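PDB 6H24: replication protein from Sphinx1.76-related DNA, which probably initiates replication of its plasmid-like DNA by binding the origin, the present chain being its N-terminal winged-helix (WH1) domain. Local coordinates for residues R23-A28 against K72-R77. Sequence-based numbering, arbitrary orientation.
Sequences RLILLA and KDLFAR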
# COMPACT_ATOMS: atom_id res chain seq x y z
N ARG A 23 10.94 -13.09 8.91
CA ARG A 23 11.73 -13.88 7.98
C ARG A 23 11.27 -13.68 6.55
O ARG A 23 12.09 -13.68 5.62
CB ARG A 23 11.66 -15.36 8.38
CG ARG A 23 12.47 -15.64 9.64
CD ARG A 23 12.28 -17.05 10.12
NE ARG A 23 13.21 -17.40 11.18
CZ ARG A 23 13.16 -18.53 11.87
NH1 ARG A 23 12.19 -19.41 11.62
NH2 ARG A 23 14.05 -18.79 12.82
N LEU A 24 9.96 -13.49 6.33
CA LEU A 24 9.48 -13.14 5.00
C LEU A 24 10.20 -11.89 4.49
O LEU A 24 10.67 -11.85 3.35
CB LEU A 24 7.97 -12.93 5.03
CG LEU A 24 7.33 -12.32 3.78
CD1 LEU A 24 7.42 -13.26 2.61
CD2 LEU A 24 5.88 -11.97 4.07
N ILE A 25 10.28 -10.86 5.34
CA ILE A 25 10.94 -9.62 4.94
C ILE A 25 12.43 -9.85 4.69
O ILE A 25 12.98 -9.40 3.68
CB ILE A 25 10.70 -8.53 6.00
CG1 ILE A 25 9.23 -8.09 5.96
CG2 ILE A 25 11.62 -7.33 5.78
CD1 ILE A 25 8.84 -7.21 7.13
N LEU A 26 13.10 -10.55 5.62
CA LEU A 26 14.53 -10.83 5.44
C LEU A 26 14.78 -11.59 4.15
O LEU A 26 15.73 -11.30 3.42
CB LEU A 26 15.07 -11.61 6.65
N LEU A 27 13.93 -12.58 3.85
CA LEU A 27 14.13 -13.38 2.65
C LEU A 27 13.93 -12.54 1.39
O LEU A 27 14.65 -12.72 0.41
CB LEU A 27 13.16 -14.57 2.65
CG LEU A 27 13.42 -15.65 3.69
CD1 LEU A 27 12.20 -16.55 3.78
CD2 LEU A 27 14.67 -16.45 3.36
N ALA A 28 12.93 -11.65 1.39
CA ALA A 28 12.74 -10.78 0.23
C ALA A 28 13.99 -9.95 -0.02
O ALA A 28 14.40 -9.76 -1.17
CB ALA A 28 11.51 -9.88 0.44
N LYS A 72 -0.37 -12.48 4.37
CA LYS A 72 -1.66 -11.92 4.75
C LYS A 72 -1.55 -11.15 6.07
O LYS A 72 -2.12 -10.06 6.21
CB LYS A 72 -2.70 -13.03 4.86
N ASP A 73 -0.85 -11.71 7.05
CA ASP A 73 -0.73 -11.06 8.35
C ASP A 73 0.01 -9.73 8.22
O ASP A 73 -0.38 -8.72 8.82
CB ASP A 73 -0.02 -11.99 9.33
CG ASP A 73 -0.87 -13.20 9.72
OD1 ASP A 73 -2.05 -13.27 9.31
OD2 ASP A 73 -0.35 -14.08 10.43
N LEU A 74 1.09 -9.71 7.44
CA LEU A 74 1.86 -8.48 7.25
C LEU A 74 1.05 -7.43 6.50
O LEU A 74 1.11 -6.24 6.81
CB LEU A 74 3.15 -8.80 6.50
CG LEU A 74 4.09 -7.64 6.22
CD1 LEU A 74 4.49 -6.99 7.52
CD2 LEU A 74 5.33 -8.09 5.45
N PHE A 75 0.30 -7.87 5.48
CA PHE A 75 -0.55 -6.99 4.69
C PHE A 75 -1.61 -6.29 5.55
O PHE A 75 -2.01 -5.17 5.24
CB PHE A 75 -1.17 -7.84 3.58
CG PHE A 75 -2.03 -7.10 2.60
CD1 PHE A 75 -1.49 -6.44 1.52
CD2 PHE A 75 -3.41 -7.13 2.74
CE1 PHE A 75 -2.30 -5.80 0.60
CE2 PHE A 75 -4.23 -6.48 1.83
CZ PHE A 75 -3.67 -5.81 0.76
N ALA A 76 -2.02 -6.90 6.66
CA ALA A 76 -3.04 -6.31 7.51
C ALA A 76 -2.52 -5.20 8.42
O ALA A 76 -3.33 -4.47 9.00
CB ALA A 76 -3.69 -7.39 8.37
N ARG A 77 -1.20 -5.06 8.55
CA ARG A 77 -0.63 -4.16 9.55
C ARG A 77 -0.51 -2.72 9.03
O ARG A 77 -0.50 -2.46 7.83
CB ARG A 77 0.74 -4.68 9.99
CG ARG A 77 0.67 -6.07 10.59
CD ARG A 77 1.97 -6.45 11.25
NE ARG A 77 1.93 -7.83 11.71
CZ ARG A 77 1.43 -8.22 12.88
NH1 ARG A 77 0.93 -7.32 13.72
NH2 ARG A 77 1.42 -9.50 13.20
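Leu74, near the end of helix 60-75, reaches helix 19-34 mainly through one methyl, CD2, and Leu24 and Ile25 receive it there. CB of Leu74, at 4.8 Å from CD2 of Leu24, is still short of close packing. CG, anti to the backbone N (chi1 -179°), carries the fork toward helix 19-34. One branch, CD1 of Leu74, only skirts CD1 of Ile25, 4.4 Å away. The other, CD2 of Leu74, makes the real contact: 3.9 Å from CG1 of Ile25, 4.0 Å from CD1 of Ile25, and 4.2 Å from CD2 of Leu24. The directions from this methyl to its two partners are roughly perpendicular, with Leu24 and the extended CG1-CD1 arm of Ile25 (chi2 169°) on different sides of it. The Ile25 and Leu74 side chains themselves cross at about a right angle. The contact is thus a small, wholly apolar one between buried residues, with backbones well apart at 9.2 Å between CA of Leu24 and CA of Leu74. Leu74 brings helix 60-75 against helix 19-34, and the loop residue Trp96 also touches it. Leu24, on Val47 and Val109, and Ile25, on Phe113, pack helix 19-34 on strands 45-48 and 108-113 in the core of the winged-helix domain.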